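Local coordinates for protein PTS system glucose-specific EIIA component (Mycoplasma capricolum, PDB 2GPR) that probably relays a phosphoryl group from phospho-HPr to the EIIB domain in the phosphotransferase system that imports and phosphorylates glucose, at residues Ser93-Thr96 with Gln97-Val101; Ile40-Ser44 with Asn45-Ala49; Thr57-Thr61 with Lys62-Gly66. One frame throughout, in Å; residues are numbered along the deposited sequence.

Contact 1. Residues Ser93-Thr96 with Gln97-Val101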
ATOM      1  N   SER A  93     -11.557   3.481  -9.237  1.00 29.79           N
ATOM      2  CA  SER A  93     -10.150   3.789  -9.425  1.00 31.38           C
ATOM      3  C   SER A  93      -9.965   5.055 -10.225  1.00 28.72           C
ATOM      4  O   SER A  93     -10.929   5.534 -10.888  1.00 27.33           O
ATOM      5  CB  SER A  93      -9.355   2.642 -10.045  1.00 32.84           C
ATOM      6  OG  SER A  93      -9.095   2.896 -11.412  1.00 34.36           O
ATOM      7  N   PHE A  94      -8.720   5.578 -10.177  1.00 23.70           N
ATOM      8  CA  PHE A  94      -8.426   6.773 -10.927  1.00 23.01           C
ATOM      9  C   PHE A  94      -7.184   6.626 -11.762  1.00 22.69           C
ATOM     10  O   PHE A  94      -6.696   7.623 -12.361  1.00 22.68           O
ATOM     11  CB  PHE A  94      -8.323   8.006 -10.035  1.00 23.90           C
ATOM     12  CG  PHE A  94      -9.574   8.238  -9.267  1.00 21.52           C
ATOM     13  CD1 PHE A  94     -10.631   8.939  -9.839  1.00 20.08           C
ATOM     14  CD2 PHE A  94      -9.721   7.710  -7.988  1.00 20.41           C
ATOM     15  CE1 PHE A  94     -11.797   9.143  -9.109  1.00 20.81           C
ATOM     16  CE2 PHE A  94     -10.889   7.900  -7.252  1.00 21.02           C
ATOM     17  CZ  PHE A  94     -11.939   8.606  -7.828  1.00 20.94           C
ATOM     18  N   VAL A  95      -6.712   5.375 -11.801  1.00 21.08           N
ATOM     19  CA  VAL A  95      -5.473   5.036 -12.445  1.00 22.35           C
ATOM     20  C   VAL A  95      -5.611   3.817 -13.349  1.00 24.76           C
ATOM     21  O   VAL A  95      -6.566   3.033 -13.245  1.00 25.95           O
ATOM     22  CB  VAL A  95      -4.459   4.746 -11.322  1.00 21.18           C
ATOM     23  CG1 VAL A  95      -3.997   6.051 -10.661  1.00 19.96           C
ATOM     24  CG2 VAL A  95      -5.161   3.878 -10.274  1.00 17.36           C
ATOM     25  N   THR A  96      -4.626   3.636 -14.205  1.00 24.07           N
ATOM     26  CA  THR A  96      -4.595   2.485 -15.095  1.00 24.25           C
ATOM     27  C   THR A  96      -3.219   1.911 -15.064  1.00 23.44           C
ATOM     28  O   THR A  96      -2.255   2.614 -14.796  1.00 27.54           O
ATOM     29  CB  THR A  96      -4.909   2.842 -16.562  1.00 25.94           C
ATOM     30  OG1 THR A  96      -5.907   3.831 -16.638  1.00 32.26           O
ATOM     31  CG2 THR A  96      -5.361   1.619 -17.305  1.00 22.98           C
ATOM     32  N   GLN A  97      -3.129   0.663 -15.346  1.00 22.56           N
ATOM     33  CA  GLN A  97      -1.864   0.035 -15.369  1.00 27.39           C
ATOM     34  C   GLN A  97      -0.889   0.730 -16.307  1.00 29.54           C
ATOM     35  O   GLN A  97      -1.286   1.388 -17.265  1.00 29.05           O
ATOM     36  CB  GLN A  97      -2.005  -1.417 -15.734  1.00 29.27           C
ATOM     37  CG  GLN A  97      -0.735  -2.172 -15.421  1.00 34.01           C
ATOM     38  CD  GLN A  97      -0.878  -3.571 -15.899  1.00 40.67           C
ATOM     39  OE1 GLN A  97      -1.665  -3.829 -16.830  1.00 44.39           O
ATOM     40  NE2 GLN A  97      -0.207  -4.488 -15.216  1.00 42.40           N
ATOM     41  N   ASP A  98       0.380   0.619 -15.957  1.00 30.09           N
ATOM     42  CA  ASP A  98       1.434   1.207 -16.700  1.00 28.55           C
ATOM     43  C   ASP A  98       1.529   2.685 -16.494  1.00 26.41           C
ATOM     44  O   ASP A  98       2.435   3.303 -17.043  1.00 28.06           O
ATOM     45  CB  ASP A  98       1.298   0.985 -18.210  1.00 34.02           C
ATOM     46  CG  ASP A  98       1.154  -0.431 -18.701  1.00 38.21           C
ATOM     47  OD1 ASP A  98       2.114  -1.198 -18.254  1.00 38.29           O
ATOM     48  OD2 ASP A  98       0.465  -0.769 -19.648  1.00 39.83           O
ATOM     49  N   GLN A  99       0.566   3.276 -15.777  1.00 24.71           N
ATOM     50  CA  GLN A  99       0.542   4.739 -15.495  1.00 23.68           C
ATOM     51  C   GLN A  99       1.663   5.146 -14.512  1.00 24.62           C
ATOM     52  O   GLN A  99       1.955   4.454 -13.541  1.00 26.15           O
ATOM     53  CB  GLN A  99      -0.824   5.103 -14.831  1.00 25.07           C
ATOM     54  CG  GLN A  99      -0.960   6.565 -14.325  1.00 28.19           C
ATOM     55  CD  GLN A  99      -2.377   6.916 -13.801  1.00 33.23           C
ATOM     56  OE1 GLN A  99      -2.564   7.707 -12.807  1.00 34.44           O
ATOM     57  NE2 GLN A  99      -3.405   6.404 -14.501  1.00 33.56           N
ATOM     58  N   GLU A 100       2.263   6.282 -14.711  1.00 23.80           N
ATOM     59  CA  GLU A 100       3.212   6.695 -13.769  1.00 24.74           C
ATOM     60  C   GLU A 100       2.455   7.574 -12.730  1.00 23.84           C
ATOM     61  O   GLU A 100       1.475   8.277 -13.063  1.00 25.36           O
ATOM     62  CB  GLU A 100       4.307   7.547 -14.393  1.00 23.47           C
ATOM     63  CG  GLU A 100       5.691   6.895 -14.364  1.00 32.83           C
ATOM     64  CD  GLU A 100       6.831   7.914 -14.422  1.00 36.76           C
ATOM     65  OE1 GLU A 100       7.179   8.553 -13.358  1.00 42.45           O
ATOM     66  OE2 GLU A 100       7.441   8.133 -15.537  1.00 41.06           O
ATOM     67  N   VAL A 101       2.771   7.397 -11.436  1.00 30.32           N
ATOM     68  CA  VAL A 101       2.094   8.144 -10.405  1.00 30.29           C
ATOM     69  C   VAL A 101       3.087   8.855  -9.534  1.00 29.38           C
ATOM     70  O   VAL A 101       4.240   8.469  -9.467  1.00 28.65           O
ATOM     71  CB  VAL A 101       1.212   7.285  -9.528  1.00 31.10           C
ATOM     72  CG1 VAL A 101      -0.119   6.985 -10.208  1.00 31.76           C
ATOM     73  CG2 VAL A 101       1.943   5.992  -9.150  1.00 29.22           C
TER
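Val95 lies across the end of the Gln99 side chain, the two side chains crossing at about a right angle where the backbone doubles back through a type II beta turn from Thr96 to Gln99. The turn is closed by Gln99 N bonding to Thr96 O at 3.1 Å, although the position of that oxygen is less certain. From Val95 outward, CB faces the amide end of Gln99, with CD 3.9 Å away. Its branch CG1, set anti to the carbonyl carbon (chi1 -75°), comes within 3.6 Å of Gln99 CD and also reaches Val101 CG1 at 4.0 Å. The other branch, CG2, packs on Phe65 CE1, 3.6 Å away. Just upstream, Ser93 OG donates to Val95 O at 3.1 Å, along one of the oxygen's lone pairs and within the plane of the carbonyl. The turn is pinned to its surroundings by Gln97 NE2, which bonds to Val56 O. The whole segment passes from strand 91-93, an edge of the three-stranded sheet, to strand 100-101, an edge of the seven-stranded one; Val95 packs between them on Leu107 of strand 106-110 and Leu55 of strand 53-57.

Contact 2. Residues Ile40-Ser44 with Asn45-Ala49; sequences INPKS and NDFHA
Pro42 and Phe47 meet across the bend between strands 36-42 and 46-48, where their CA atoms are 8.6 Å apart. The two strands do not pair: the CA atoms of Ile40 and Ala49 are already 13.4 Å apart, so the arms splay as they leave the turn. This is a crossing between the two larger sheets of the antiparallel beta fold of the EIIA-Glc family, and not a beta hairpin. Each arm finds its backbone partners in its own surroundings. Ile40 bonds with Ser124 of strand 124-130 and Lys43 with Asp15, whereas Phe47 bonds with Leu107 and Val108 of strand 106-110.

With no main-chain pairing between the arms, the side-chain contact that joins them is an apolar pair, Pro42 with Phe47. Phe47 has CG anti to its carbonyl carbon (chi1 -73°), which carries the ring back over the turn toward the proline. Ser124 and the ring of Pro42 adjoin it there, and Leu112 of helix 112-118 packs on the proline as well. The polar groups of the bend have partners of their own. Ser44 OG, between its backbone N and carbonyl carbon (chi1 70°), is engaged by Asp15 N, and Lys43 NZ forms a salt bridge with Glu143. Asp46 OD1 makes a weak hydrogen bond to Thr109 OG1.

The nearest side-chain atoms of Phe47 and His78, the active-site histidine by similarity, are about 9 Å apart, so the pair lies near the site without being part of it. The closest approach of the pair is Phe47 CZ to Pro42 CB, 3.4 Å, with Pro42 CG at 3.8 Å from the same CZ, while Phe47 CE1 comes within 4.1 Å of Ser44 O.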
ATOM      1  N   ILE A  40      -2.278  -1.078   7.208  1.00 23.24           N
ATOM      2  CA  ILE A  40      -2.959   0.060   7.596  1.00 27.48           C
ATOM      3  C   ILE A  40      -4.408  -0.232   7.807  1.00 32.25           C
ATOM      4  O   ILE A  40      -5.033  -0.994   7.064  1.00 29.90           O
ATOM      5  CB  ILE A  40      -2.665   1.295   6.683  1.00 30.49           C
ATOM      6  CG1 ILE A  40      -2.992   2.627   7.409  1.00 34.71           C
ATOM      7  CG2 ILE A  40      -3.372   1.258   5.318  1.00 28.12           C
ATOM      8  CD1 ILE A  40      -2.505   3.884   6.660  1.00 35.78           C
ATOM      9  N   ASN A  41      -4.886   0.330   8.934  1.00 38.34           N
ATOM     10  CA  ASN A  41      -6.274   0.365   9.320  1.00 36.68           C
ATOM     11  C   ASN A  41      -6.839   1.663   8.753  1.00 33.03           C
ATOM     12  O   ASN A  41      -6.678   2.763   9.365  1.00 33.98           O
ATOM     13  CB  ASN A  41      -6.456   0.319  10.820  1.00 37.92           C
ATOM     14  CG  ASN A  41      -7.403  -0.764  11.117  1.00 41.55           C
ATOM     15  OD1 ASN A  41      -8.426  -0.887  10.429  1.00 42.91           O
ATOM     16  ND2 ASN A  41      -6.938  -1.709  11.928  1.00 44.32           N
ATOM     17  N   PRO A  42      -7.421   1.538   7.539  1.00 28.60           N
ATOM     18  CA  PRO A  42      -7.969   2.666   6.853  1.00 29.22           C
ATOM     19  C   PRO A  42      -9.082   3.350   7.646  1.00 29.17           C
ATOM     20  O   PRO A  42     -10.092   2.753   7.993  1.00 26.89           O
ATOM     21  CB  PRO A  42      -8.532   2.169   5.511  1.00 30.06           C
ATOM     22  CG  PRO A  42      -8.519   0.656   5.571  1.00 30.25           C
ATOM     23  CD  PRO A  42      -7.798   0.274   6.856  1.00 29.38           C
ATOM     24  N   LYS A  43      -8.853   4.616   7.918  1.00 31.42           N
ATOM     25  CA  LYS A  43      -9.811   5.460   8.548  1.00 33.74           C
ATOM     26  C   LYS A  43     -10.553   6.174   7.471  1.00 36.17           C
ATOM     27  O   LYS A  43     -11.753   6.407   7.620  1.00 41.60           O
ATOM     28  CB  LYS A  43      -9.198   6.502   9.438  1.00 35.36           C
ATOM     29  CG  LYS A  43      -8.631   5.949  10.715  1.00 39.59           C
ATOM     30  CD  LYS A  43      -8.164   7.088  11.605  1.00 44.62           C
ATOM     31  CE  LYS A  43      -7.281   6.643  12.760  1.00 45.86           C
ATOM     32  NZ  LYS A  43      -8.067   6.087  13.870  1.00 45.19           N
ATOM     33  N   SER A  44      -9.812   6.580   6.415  1.00 34.19           N
ATOM     34  CA  SER A  44     -10.376   7.299   5.251  1.00 34.81           C
ATOM     35  C   SER A  44     -10.689   6.382   4.057  1.00 32.04           C
ATOM     36  O   SER A  44     -10.433   5.208   4.093  1.00 31.98           O
ATOM     37  CB  SER A  44      -9.600   8.547   4.835  1.00 37.64           C
ATOM     38  OG  SER A  44      -8.349   8.189   4.271  1.00 42.07           O
ATOM     39  N   ASN A  45     -11.261   6.921   2.996  1.00 29.94           N
ATOM     40  CA  ASN A  45     -11.599   6.084   1.879  1.00 31.41           C
ATOM     41  C   ASN A  45     -10.610   6.141   0.765  1.00 32.82           C
ATOM     42  O   ASN A  45     -10.347   5.127   0.075  1.00 35.75           O
ATOM     43  CB  ASN A  45     -12.966   6.445   1.349  1.00 33.51           C
ATOM     44  CG  ASN A  45     -13.885   6.707   2.502  1.00 36.23           C
ATOM     45  OD1 ASN A  45     -13.953   7.868   2.946  1.00 41.89           O
ATOM     46  ND2 ASN A  45     -14.393   5.628   3.142  1.00 31.55           N
ATOM     47  N   ASP A  46     -10.063   7.328   0.609  1.00 29.75           N
ATOM     48  CA  ASP A  46      -9.071   7.582  -0.399  1.00 30.58           C
ATOM     49  C   ASP A  46      -7.704   6.930  -0.125  1.00 32.00           C
ATOM     50  O   ASP A  46      -7.109   7.042   0.937  1.00 35.89           O
ATOM     51  CB  ASP A  46      -9.023   9.051  -0.783  1.00 31.46           C
ATOM     52  CG  ASP A  46     -10.437   9.636  -0.906  1.00 34.94           C
ATOM     53  OD1 ASP A  46     -11.302   8.801  -1.444  1.00 36.66           O
ATOM     54  OD2 ASP A  46     -10.743  10.779  -0.575  1.00 34.67           O
ATOM     55  N   PHE A  47      -7.252   6.151  -1.077  1.00 26.83           N
ATOM     56  CA  PHE A  47      -5.991   5.541  -0.960  1.00 21.25           C
ATOM     57  C   PHE A  47      -5.134   6.231  -1.978  1.00 23.44           C
ATOM     58  O   PHE A  47      -5.595   6.436  -3.111  1.00 23.14           O
ATOM     59  CB  PHE A  47      -6.064   4.040  -1.176  1.00 18.38           C
ATOM     60  CG  PHE A  47      -6.699   3.323  -0.034  1.00 13.06           C
ATOM     61  CD1 PHE A  47      -8.067   3.446   0.189  1.00 12.29           C
ATOM     62  CD2 PHE A  47      -5.934   2.520   0.813  1.00 10.99           C
ATOM     63  CE1 PHE A  47      -8.651   2.785   1.264  1.00 13.36           C
ATOM     64  CE2 PHE A  47      -6.499   1.857   1.904  1.00  8.34           C
ATOM     65  CZ  PHE A  47      -7.860   2.040   2.146  1.00 11.50           C
ATOM     66  N   HIS A  48      -3.932   6.678  -1.538  1.00 22.88           N
ATOM     67  CA  HIS A  48      -3.040   7.440  -2.371  1.00 20.66           C
ATOM     68  C   HIS A  48      -1.778   6.683  -2.586  1.00 20.44           C
ATOM     69  O   HIS A  48      -1.469   5.813  -1.840  1.00 23.00           O
ATOM     70  CB  HIS A  48      -2.687   8.800  -1.718  1.00 24.75           C
ATOM     71  CG  HIS A  48      -3.811   9.789  -1.694  1.00 27.65           C
ATOM     72  ND1 HIS A  48      -4.782   9.753  -0.717  1.00 30.19           N
ATOM     73  CD2 HIS A  48      -4.147  10.781  -2.564  1.00 28.27           C
ATOM     74  CE1 HIS A  48      -5.659  10.731  -0.994  1.00 30.37           C
ATOM     75  NE2 HIS A  48      -5.301  11.367  -2.097  1.00 28.79           N
ATOM     76  N   ALA A  49      -1.013   7.061  -3.573  1.00 18.39           N
ATOM     77  CA  ALA A  49       0.247   6.454  -3.789  1.00 16.84           C
ATOM     78  C   ALA A  49       1.257   6.756  -2.642  1.00 19.73           C
ATOM     79  O   ALA A  49       1.505   7.905  -2.245  1.00 21.79           O
ATOM     80  CB  ALA A  49       0.777   6.906  -5.146  1.00 13.95           C
TER

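Contact 3. Residues Thr57-Thr61 with Lys62-Gly66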
ATOM      1  N   THR A  57       1.498  -2.858 -11.641  1.00 30.39           N
ATOM      2  CA  THR A  57       0.440  -3.816 -11.273  1.00 26.91           C
ATOM      3  C   THR A  57      -0.886  -3.161 -11.037  1.00 24.71           C
ATOM      4  O   THR A  57      -1.066  -2.515 -10.043  1.00 24.70           O
ATOM      5  CB  THR A  57       0.685  -4.522  -9.947  1.00 22.97           C
ATOM      6  OG1 THR A  57       1.801  -5.399  -9.984  1.00 24.27           O
ATOM      7  CG2 THR A  57      -0.588  -5.266  -9.600  1.00 19.69           C
ATOM      8  N   ALA A  58      -1.865  -3.438 -11.827  1.00 21.73           N
ATOM      9  CA  ALA A  58      -3.151  -2.905 -11.490  1.00 22.02           C
ATOM     10  C   ALA A  58      -4.166  -3.943 -11.881  1.00 26.73           C
ATOM     11  O   ALA A  58      -3.793  -4.968 -12.357  1.00 33.52           O
ATOM     12  CB  ALA A  58      -3.387  -1.532 -12.119  1.00 21.46           C
ATOM     13  N   PHE A  59      -5.420  -3.746 -11.669  1.00 26.38           N
ATOM     14  CA  PHE A  59      -6.349  -4.791 -12.037  1.00 26.94           C
ATOM     15  C   PHE A  59      -7.771  -4.260 -12.227  1.00 30.77           C
ATOM     16  O   PHE A  59      -8.205  -3.271 -11.643  1.00 31.82           O
ATOM     17  CB  PHE A  59      -6.455  -5.858 -10.953  1.00 25.58           C
ATOM     18  CG  PHE A  59      -5.180  -6.487 -10.466  1.00 27.84           C
ATOM     19  CD1 PHE A  59      -4.707  -7.657 -11.066  1.00 27.46           C
ATOM     20  CD2 PHE A  59      -4.533  -6.027  -9.313  1.00 26.67           C
ATOM     21  CE1 PHE A  59      -3.594  -8.326 -10.558  1.00 24.37           C
ATOM     22  CE2 PHE A  59      -3.415  -6.689  -8.802  1.00 23.69           C
ATOM     23  CZ  PHE A  59      -2.952  -7.845  -9.419  1.00 21.55           C
ATOM     24  N   PRO A  60      -8.527  -4.980 -13.001  1.00 31.14           N
ATOM     25  CA  PRO A  60      -9.918  -4.632 -13.280  1.00 30.59           C
ATOM     26  C   PRO A  60     -10.738  -4.582 -12.008  1.00 27.84           C
ATOM     27  O   PRO A  60     -11.831  -4.024 -11.926  1.00 28.07           O
ATOM     28  CB  PRO A  60     -10.460  -5.790 -14.129  1.00 31.04           C
ATOM     29  CG  PRO A  60      -9.354  -6.836 -14.253  1.00 30.86           C
ATOM     30  CD  PRO A  60      -8.103  -6.253 -13.619  1.00 30.36           C
ATOM     31  N   THR A  61     -10.231  -5.291 -11.054  1.00 26.33           N
ATOM     32  CA  THR A  61     -10.896  -5.402  -9.796  1.00 26.98           C
ATOM     33  C   THR A  61     -10.584  -4.216  -8.861  1.00 26.38           C
ATOM     34  O   THR A  61     -11.259  -3.988  -7.867  1.00 24.79           O
ATOM     35  CB  THR A  61     -10.612  -6.778  -9.214  1.00 25.90           C
ATOM     36  OG1 THR A  61      -9.214  -6.986  -9.275  1.00 26.75           O
ATOM     37  CG2 THR A  61     -11.405  -7.823 -10.022  1.00 19.20           C
ATOM     38  N   LYS A  62      -9.545  -3.468  -9.208  1.00 27.73           N
ATOM     39  CA  LYS A  62      -9.137  -2.233  -8.533  1.00 26.96           C
ATOM     40  C   LYS A  62      -8.822  -2.327  -7.044  1.00 24.19           C
ATOM     41  O   LYS A  62      -8.911  -1.334  -6.326  1.00 23.48           O
ATOM     42  CB  LYS A  62     -10.245  -1.211  -8.776  1.00 26.24           C
ATOM     43  CG  LYS A  62     -10.531  -1.050 -10.265  1.00 24.78           C
ATOM     44  CD  LYS A  62     -11.842  -0.349 -10.595  1.00 24.25           C
ATOM     45  CE  LYS A  62     -13.050  -1.304 -10.729  1.00 23.17           C
ATOM     46  NZ  LYS A  62     -14.294  -0.787 -10.071  1.00 22.44           N
ATOM     47  N   HIS A  63      -8.468  -3.505  -6.581  1.00 23.25           N
ATOM     48  CA  HIS A  63      -8.273  -3.736  -5.153  1.00 21.88           C
ATOM     49  C   HIS A  63      -6.807  -3.737  -4.730  1.00 19.23           C
ATOM     50  O   HIS A  63      -6.514  -3.831  -3.529  1.00 17.40           O
ATOM     51  CB  HIS A  63      -8.902  -5.091  -4.754  1.00 22.00           C
ATOM     52  CG  HIS A  63      -8.153  -6.201  -5.441  1.00 28.49           C
ATOM     53  ND1 HIS A  63      -8.095  -6.293  -6.835  1.00 31.44           N
ATOM     54  CD2 HIS A  63      -7.376  -7.203  -4.937  1.00 30.76           C
ATOM     55  CE1 HIS A  63      -7.321  -7.348  -7.143  1.00 31.87           C
ATOM     56  NE2 HIS A  63      -6.889  -7.930  -6.026  1.00 31.56           N
ATOM     57  N   ALA A  64      -5.902  -3.713  -5.719  1.00 17.01           N
ATOM     58  CA  ALA A  64      -4.493  -3.775  -5.413  1.00 17.08           C
ATOM     59  C   ALA A  64      -3.656  -2.939  -6.398  1.00 19.10           C
ATOM     60  O   ALA A  64      -3.928  -2.929  -7.569  1.00 21.28           O
ATOM     61  CB  ALA A  64      -4.099  -5.226  -5.369  1.00 15.91           C
ATOM     62  N   PHE A  65      -2.653  -2.187  -5.924  1.00 17.50           N
ATOM     63  CA  PHE A  65      -1.916  -1.358  -6.821  1.00 18.88           C
ATOM     64  C   PHE A  65      -0.453  -1.595  -6.671  1.00 21.04           C
ATOM     65  O   PHE A  65       0.034  -1.460  -5.586  1.00 25.76           O
ATOM     66  CB  PHE A  65      -2.256   0.110  -6.501  1.00 21.24           C
ATOM     67  CG  PHE A  65      -3.713   0.393  -6.734  1.00 22.88           C
ATOM     68  CD1 PHE A  65      -4.155   0.722  -8.015  1.00 26.25           C
ATOM     69  CD2 PHE A  65      -4.676   0.182  -5.748  1.00 23.42           C
ATOM     70  CE1 PHE A  65      -5.514   0.923  -8.295  1.00 27.50           C
ATOM     71  CE2 PHE A  65      -6.037   0.400  -6.003  1.00 26.96           C
ATOM     72  CZ  PHE A  65      -6.461   0.780  -7.277  1.00 28.09           C
ATOM     73  N   GLY A  66       0.234  -1.900  -7.762  1.00 18.90           N
ATOM     74  CA  GLY A  66       1.663  -2.149  -7.772  1.00 17.78           C
ATOM     75  C   GLY A  66       2.462  -0.995  -8.387  1.00 21.09           C
ATOM     76  O   GLY A  66       2.241  -0.546  -9.523  1.00 22.29           O
TER
HETATM   77  O   HOH W   1      -6.124  -2.145  -9.453  1.00 52.32           O
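Thr57 and Gly66 form the last antiparallel hydrogen-bonded pair of a beta hairpin whose loop carries His63, by similarity a zinc ligand and important for phospho-donor activity. Both main-chain groups of the threonine are used. Its oxygen receives Gly66 N at 2.7 Å, and its nitrogen gives a nearly straight bond (176°) to Gly66 O at 3.2 Å. Phe65 CA adds a CA-H...O contact to Thr57 O.

Beyond this pair the two chain segments part, and a water takes over. It accepts from Phe59 N at 2.8 Å and donates to Ala64 O at 3.0 Å, bridging the two atoms that a further direct rung would have joined. Phe59 O turns instead to the loop: Lys62 N reaches it at 2.8 Å, approaching from 58° out of the carbonyl plane, and closes a type I beta turn from Phe59 to Lys62. The lysine ammonium is satisfied outside the hairpin, where NZ bonds to Gly88 O and Phe91 O.

His63 stands with CG between its backbone N and carbonyl carbon (chi1 65°), which brings the ring alongside Thr61, both side chains pointing the same way. Thr61 OG1 lies at the ring's edge, 2.8 Å from His63 ND1. Ala64 CB sits over one face of the imidazole, toward its rim, and also meets Phe59 CE2 at 3.8 Å.

The hairpin joins strands 53-57 and 64-68 of the seven-stranded sheet. His63 is backed by Thr83, Val84 and Phe91 and bonds through its backbone to Ile79, just past strand 74-78, which ends in His78; Phe65 packs against Leu107 and Val108 of strand 106-110.

Overall arrangement
All three contacts are local bends of the chain, but they differ in what holds them. Contact 1 is a surface turn and contact 2 a partly buried one; each takes the chain between the seven-stranded and the three-stranded sheet. Contact 3, also partly buried, stays within the larger sheet, is mostly polar main-chain chemistry, and alone holds a histidine, His63, that is a zinc ligand by similarity. Contacts 1 and 3, with centres about 9 Å apart, pack together, for instance Gln97 CB on Ala58 CB at 3.9 Å. Contact 2 relies on an apolar pair. It brushes contact 1 through Ala49 and Val101, whereas about 6 Å separates its nearest atoms from contact 3.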